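Local atomic coordinates of predicted metal-dependent hydrolase of the TIM-barrel fold (Lactobacillus casei, PDB entry 2QPX), a protein that is of uncertain function but binds two zinc ions in a TIM-barrel fold and is probably a metal-dependent hydrolase of the amidohydrolase kind. Residues Asp32-Val37 with His57-Leu62; Ala220-Leu225 with Leu367-Arg372. All coordinates share one frame; numbering follows the deposited sequence.

Contact 1 (Asp32-Val37 with His57-Leu62); sequences DRLAQV and HGFLAL. With EDO (1,2-ethanediol), chain E.
Phe59 pushes one edge of its ring at helix 30-37, where Leu34 and Val37 receive it. Helices 30-37 and 54-66 belong to the long excursion between strands 14-19 and 95-101 of this amidohydrolase-type TIM barrel. Segments 32-37 and 57-62 come closest at Leu34 and Phe59, whose CA atoms lie 7.1 Å apart. The CD2-CE2 edge of the ring does the touching: CD2 meets CD2 of Leu34 at 3.8 Å, and CE2 meets CG1 of Val37 at 3.7 Å. The backbone oxygen of Leu34 also meets this edge, near the ring plane and 3.5 Å from Phe59 CD2, facing C-H groups rather than the pi cloud. No hydrogen bond joins the segments; their direct contact is apolar packing plus this carbonyl approach. Phe59 has a second torsion near zero (chi2 5°), which lays the ring in the plane of its own CA-CB bond and turns CD2 and CE2 outward to the neighbouring helix.

Further out, Met325 of helix 323-342 packs on both Val37 and Phe59, while Tyr322 and Glu324 touch Leu34. The side chain of Val37 comes within about 8 Å of that of His20, a zinc ligand, which brings this end of helix 30-37 near the metal site. At the start of segment 57-62, His57 faces the second subunit, its ring meeting that of Trp355 there edge-to-face, and its NE2 is hydrogen-bonded to Lys51 O. With a leucine in place of His57, the carbonyl of Lys51 would probably lose its imidazole N-H partner and Trp355 of the second subunit its aromatic mate. A 1,2-ethanediol, probably from the crystallisation liquor, is hydrogen-bonded to Gln351 OE1 of that subunit and takes a bond of 3.0 Å from His57 NE2 to its O2.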
loop_
_atom_site.group_PDB
_atom_site.type_symbol
_atom_site.label_atom_id
_atom_site.label_comp_id
_atom_site.label_asym_id
_atom_site.label_seq_id
_atom_site.Cartn_x
_atom_site.Cartn_y
_atom_site.Cartn_z
ATOM N N ASP A 32 -8.175 -2.433 32.627
ATOM C CA ASP A 32 -7.621 -3.555 31.873
ATOM C C ASP A 32 -8.556 -3.983 30.732
ATOM O O ASP A 32 -8.082 -4.332 29.638
ATOM C CB ASP A 32 -7.309 -4.734 32.787
ATOM C CG ASP A 32 -6.074 -4.517 33.654
ATOM O OD1 ASP A 32 -5.333 -3.512 33.512
ATOM O OD2 ASP A 32 -5.858 -5.412 34.487
ATOM N N ARG A 33 -9.859 -3.962 30.962
ATOM C CA ARG A 33 -10.814 -4.304 29.897
ATOM C C ARG A 33 -10.778 -3.294 28.756
ATOM O O ARG A 33 -10.931 -3.657 27.582
ATOM C CB ARG A 33 -12.256 -4.498 30.420
ATOM C CG ARG A 33 -12.439 -5.729 31.324
ATOM C CD ARG A 33 -12.281 -7.080 30.602
ATOM N NE ARG A 33 -13.263 -7.342 29.530
ATOM C CZ ARG A 33 -14.428 -7.966 29.676
ATOM N NH1 ARG A 33 -14.827 -8.422 30.850
ATOM N NH2 ARG A 33 -15.183 -8.178 28.625
ATOM N N LEU A 34 -10.617 -2.026 29.068
ATOM C CA LEU A 34 -10.437 -0.993 28.065
ATOM C C LEU A 34 -9.157 -1.262 27.250
ATOM O O LEU A 34 -9.149 -1.182 26.017
ATOM C CB LEU A 34 -10.360 0.415 28.707
ATOM C CG LEU A 34 -11.682 1.089 29.000
ATOM C CD1 LEU A 34 -11.516 2.281 30.012
ATOM C CD2 LEU A 34 -12.402 1.527 27.674
ATOM N N ALA A 35 -8.069 -1.568 27.941
ATOM C CA ALA A 35 -6.824 -1.919 27.250
ATOM C C ALA A 35 -7.009 -3.141 26.359
ATOM O O ALA A 35 -6.615 -3.138 25.195
ATOM C CB ALA A 35 -5.682 -2.115 28.263
ATOM N N GLN A 36 -7.655 -4.173 26.876
ATOM C CA GLN A 36 -7.785 -5.423 26.143
ATOM C C GLN A 36 -8.632 -5.214 24.872
ATOM O O GLN A 36 -8.286 -5.774 23.822
ATOM C CB GLN A 36 -8.343 -6.526 27.048
ATOM C CG GLN A 36 -7.336 -6.949 28.119
ATOM C CD GLN A 36 -7.945 -7.720 29.310
ATOM O OE1 GLN A 36 -9.146 -7.794 29.445
ATOM N NE2 GLN A 36 -7.087 -8.285 30.173
ATOM N N VAL A 37 -9.678 -4.367 24.921
ATOM C CA VAL A 37 -10.517 -4.173 23.763
ATOM C C VAL A 37 -9.927 -3.174 22.751
ATOM O O VAL A 37 -10.370 -3.121 21.599
ATOM C CB VAL A 37 -11.970 -3.801 24.175
ATOM C CG1 VAL A 37 -12.100 -2.315 24.518
ATOM C CG2 VAL A 37 -12.953 -4.210 23.042
ATOM N N HIS A 57 -4.576 5.106 24.878
ATOM C CA HIS A 57 -4.548 6.491 25.370
ATOM C C HIS A 57 -5.720 7.327 24.922
ATOM O O HIS A 57 -6.217 8.169 25.702
ATOM C CB HIS A 57 -3.213 7.128 25.050
ATOM C CG HIS A 57 -2.099 6.485 25.795
ATOM N ND1 HIS A 57 -1.660 6.930 27.023
ATOM C CD2 HIS A 57 -1.379 5.354 25.530
ATOM C CE1 HIS A 57 -0.706 6.126 27.464
ATOM N NE2 HIS A 57 -0.515 5.159 26.574
ATOM N N GLY A 58 -6.212 7.103 23.711
ATOM C CA GLY A 58 -7.455 7.723 23.265
ATOM C C GLY A 58 -8.628 7.311 24.110
ATOM O O GLY A 58 -9.457 8.135 24.462
ATOM N N PHE A 59 -8.706 6.028 24.428
ATOM C CA PHE A 59 -9.798 5.555 25.289
ATOM C C PHE A 59 -9.728 6.208 26.647
ATOM O O PHE A 59 -10.748 6.634 27.197
ATOM C CB PHE A 59 -9.718 4.040 25.540
ATOM C CG PHE A 59 -10.158 3.163 24.385
ATOM C CD1 PHE A 59 -10.504 3.660 23.149
ATOM C CD2 PHE A 59 -10.214 1.809 24.581
ATOM C CE1 PHE A 59 -10.876 2.801 22.119
ATOM C CE2 PHE A 59 -10.588 0.952 23.562
ATOM C CZ PHE A 59 -10.912 1.456 22.337
ATOM N N LEU A 60 -8.533 6.295 27.216
ATOM C CA LEU A 60 -8.375 6.952 28.537
ATOM C C LEU A 60 -8.768 8.398 28.498
ATOM O O LEU A 60 -9.356 8.919 29.459
ATOM C CB LEU A 60 -6.925 6.884 29.003
ATOM C CG LEU A 60 -6.393 5.567 29.483
ATOM C CD1 LEU A 60 -4.963 5.786 30.065
ATOM C CD2 LEU A 60 -7.300 4.873 30.525
ATOM N N ALA A 61 -8.424 9.092 27.422
ATOM C CA ALA A 61 -8.745 10.497 27.276
ATOM C C ALA A 61 -10.253 10.672 27.293
ATOM O O ALA A 61 -10.773 11.577 27.959
ATOM C CB ALA A 61 -8.135 11.074 25.952
ATOM N N LEU A 62 -10.976 9.812 26.591
ATOM C CA LEU A 62 -12.430 9.914 26.563
ATOM C C LEU A 62 -13.031 9.545 27.912
ATOM O O LEU A 62 -13.948 10.209 28.354
ATOM C CB LEU A 62 -13.072 9.098 25.432
ATOM C CG LEU A 62 -13.293 9.825 24.093
ATOM C CD1 LEU A 62 -11.957 9.945 23.396
ATOM C CD2 LEU A 62 -14.275 9.055 23.251
HETATM C C1 EDO E . 0.982 3.073 29.473
HETATM O O1 EDO E . 1.279 1.849 30.112
HETATM C C2 EDO E . 2.334 3.578 28.956
HETATM O O2 EDO E . 2.138 4.275 27.735
#

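Contact 2 (Ala220-Leu225 with Leu367-Arg372); sequences AQDMPL and LYHQER
His369 reaches across to the backbone of Asp222 and Pro224 lies on Tyr368, one polar and one apolar junction side by side. The imidazole donates from NE2 to Asp222 O at 2.8 Å, with an N-H...O angle of 151°. The acceptor lies in the ring plane, and the donor approaches nearly along the C=O axis. In His369 a chi1 of -51° carries the ring toward the other segment, and a chi2 of -68° turns NE2 to the carbonyl. The carboxylate of Asp222 also comes near, OD2 standing 3.3 Å from His369 CE1, with its plane steeply inclined to that of the imidazole; its OD1 is held in a salt bridge by Lys259.

Both turns are Schellman motifs at helix C termini. Asp222 follows helix 204-221 and His369 comes just after helix 349-367, each with positive phi, so the contact joins two outer helices of the TIM barrel just where the first of them leads into strand 225-229, which carries the zinc ligand His228.

Pro224, puckered C-gamma exo, places CG over one face of the Tyr368 ring, 3.8 Å from its centroid, a CH-pi contact displaced toward the rim. The nearest ring atom is CE2, 3.6 Å from Pro224 CG. The same CG also packs 3.8 Å from CG of Leu367 and 3.5 Å from Leu367 O, seating the proline in the corner formed by Leu367 and the tyrosine ring. The tyrosine hydroxyl is fixed beyond the segments by His17 ND1 and Gln226 NE2, while Val261 of strand 260-264 touches both proline and tyrosine. Two residues on, the amide of Gln370 folds back to donate from NE2 to Tyr368 O at 2.9 Å, coming in from above the carbonyl plane.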
loop_
_atom_site.group_PDB
_atom_site.type_symbol
_atom_site.label_atom_id
_atom_site.label_comp_id
_atom_site.label_asym_id
_atom_site.label_seq_id
_atom_site.Cartn_x
_atom_site.Cartn_y
_atom_site.Cartn_z
ATOM N N ALA A 220 -33.321 -11.694 -2.126
ATOM C CA ALA A 220 -34.787 -11.760 -2.061
ATOM C C ALA A 220 -35.336 -10.973 -0.877
ATOM O O ALA A 220 -36.443 -10.439 -0.975
ATOM C CB ALA A 220 -35.277 -13.207 -2.006
ATOM N N GLN A 221 -34.571 -10.868 0.218
ATOM C CA GLN A 221 -34.974 -10.073 1.387
ATOM C C GLN A 221 -34.545 -8.602 1.303
ATOM O O GLN A 221 -34.958 -7.777 2.127
ATOM C CB GLN A 221 -34.420 -10.710 2.667
ATOM C CG GLN A 221 -35.016 -12.058 2.975
ATOM C CD GLN A 221 -34.316 -12.769 4.094
ATOM O OE1 GLN A 221 -34.591 -12.503 5.272
ATOM N NE2 GLN A 221 -33.380 -13.676 3.750
ATOM N N ASP A 222 -33.726 -8.283 0.315
ATOM C CA ASP A 222 -33.221 -6.946 0.051
ATOM C C ASP A 222 -32.557 -6.328 1.280
ATOM O O ASP A 222 -32.785 -5.155 1.583
ATOM C CB ASP A 222 -34.322 -6.008 -0.472
ATOM C CG ASP A 222 -33.762 -4.726 -1.056
ATOM O OD1 ASP A 222 -32.603 -4.716 -1.588
ATOM O OD2 ASP A 222 -34.453 -3.680 -0.930
HETATM N N MSE A 223 -31.681 -7.098 1.941
HETATM C CA MSE A 223 -30.896 -6.571 3.050
HETATM C C MSE A 223 -29.402 -6.745 2.735
HETATM O O MSE A 223 -29.046 -7.654 1.977
HETATM C CB MSE A 223 -31.287 -7.232 4.358
HETATM C CG MSE A 223 -32.785 -7.204 4.573
HETATM SE SE MSE A 223 -33.299 -7.597 6.406
HETATM C CE MSE A 223 -32.544 -9.340 6.653
ATOM N N PRO A 224 -28.534 -5.887 3.291
ATOM C CA PRO A 224 -27.128 -5.997 2.957
ATOM C C PRO A 224 -26.396 -7.194 3.531
ATOM O O PRO A 224 -26.833 -7.756 4.554
ATOM C CB PRO A 224 -26.538 -4.710 3.535
ATOM C CG PRO A 224 -27.716 -3.781 3.675
ATOM C CD PRO A 224 -28.778 -4.663 4.080
ATOM N N LEU A 225 -25.287 -7.532 2.867
ATOM C CA LEU A 225 -24.356 -8.564 3.350
ATOM C C LEU A 225 -23.020 -7.888 3.596
ATOM O O LEU A 225 -22.368 -7.412 2.677
ATOM C CB LEU A 225 -24.182 -9.705 2.340
ATOM C CG LEU A 225 -23.123 -10.766 2.655
ATOM C CD1 LEU A 225 -23.391 -11.449 4.013
ATOM C CD2 LEU A 225 -23.075 -11.772 1.446
ATOM N N LEU A 367 -29.705 1.939 2.783
ATOM C CA LEU A 367 -29.242 0.592 2.549
ATOM C C LEU A 367 -29.901 -0.432 3.485
ATOM O O LEU A 367 -30.291 -1.527 3.074
ATOM C CB LEU A 367 -27.708 0.660 2.717
ATOM C CG LEU A 367 -26.787 -0.378 2.227
ATOM C CD1 LEU A 367 -27.131 -0.713 0.799
ATOM C CD2 LEU A 367 -25.348 0.194 2.462
ATOM N N TYR A 368 -30.077 -0.059 4.753
ATOM C CA TYR A 368 -30.595 -0.933 5.756
ATOM C C TYR A 368 -32.069 -0.678 6.062
ATOM O O TYR A 368 -32.640 -1.295 6.961
ATOM C CB TYR A 368 -29.782 -0.893 7.047
ATOM C CG TYR A 368 -28.344 -1.391 6.919
ATOM C CD1 TYR A 368 -27.301 -0.546 6.599
ATOM C CD2 TYR A 368 -28.043 -2.717 7.156
ATOM C CE1 TYR A 368 -25.989 -0.992 6.517
ATOM C CE2 TYR A 368 -26.733 -3.179 7.068
ATOM C CZ TYR A 368 -25.718 -2.321 6.734
ATOM O OH TYR A 368 -24.412 -2.749 6.679
ATOM N N HIS A 369 -32.678 0.232 5.308
ATOM C CA HIS A 369 -34.108 0.505 5.457
ATOM C C HIS A 369 -34.459 1.064 6.846
ATOM O O HIS A 369 -35.454 0.652 7.472
ATOM C CB HIS A 369 -34.963 -0.718 5.135
ATOM C CG HIS A 369 -34.642 -1.358 3.824
ATOM N ND1 HIS A 369 -34.898 -0.752 2.611
ATOM C CD2 HIS A 369 -34.042 -2.541 3.533
ATOM C CE1 HIS A 369 -34.488 -1.541 1.628
ATOM N NE2 HIS A 369 -33.980 -2.644 2.165
ATOM N N GLN A 370 -33.606 1.978 7.333
ATOM C CA GLN A 370 -33.754 2.553 8.665
ATOM C C GLN A 370 -34.081 4.046 8.603
ATOM O O GLN A 370 -33.784 4.786 9.526
ATOM C CB GLN A 370 -32.495 2.325 9.511
ATOM C CG GLN A 370 -32.111 0.838 9.598
ATOM C CD GLN A 370 -33.166 0.040 10.330
ATOM O OE1 GLN A 370 -33.503 0.347 11.490
ATOM N NE2 GLN A 370 -33.703 -1.001 9.669
ATOM N N GLU A 371 -34.725 4.465 7.528
ATOM C CA GLU A 371 -35.060 5.895 7.351
ATOM C C GLU A 371 -35.831 6.466 8.521
ATOM O O GLU A 371 -35.552 7.579 8.989
ATOM C CB GLU A 371 -35.840 6.119 6.057
ATOM C CG GLU A 371 -35.060 5.786 4.793
ATOM C CD GLU A 371 -35.282 4.369 4.247
ATOM O OE1 GLU A 371 -35.709 3.454 4.991
ATOM O OE2 GLU A 371 -35.054 4.192 3.032
ATOM N N ARG A 372 -36.784 5.711 9.016
ATOM C CA ARG A 372 -37.602 6.196 10.128
ATOM C C ARG A 372 -36.819 6.587 11.396
ATOM O O ARG A 372 -37.130 7.591 12.063
ATOM C CB ARG A 372 -38.651 5.138 10.449
ATOM C CG ARG A 372 -39.564 5.441 11.592
ATOM C CD ARG A 372 -40.574 4.297 11.679
ATOM N NE ARG A 372 -41.504 4.347 10.559
ATOM C CZ ARG A 372 -42.313 3.351 10.209
#

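From the N terminus, the chain runs through strand 14-19 and then closes contact 1 within the long excursion that leads to strand 95-101, 19 residues separating its segments. Contact 2 opens much later, at the end of helix 204-221, and closes only after 141 intervening residues that include strands 225-229, 260-264, 282-285 and 313-314, when the chain leaves helix 349-367. The two loops follow in series and neither nest nor cross. The centres of contact 1 and contact 2 lie about 33 Å apart, on opposite sides of the chain's centre. Contact 1 joins two helices of one excursion; contact 2 ties the C-terminal helix to the start of the four-stranded half of the barrel.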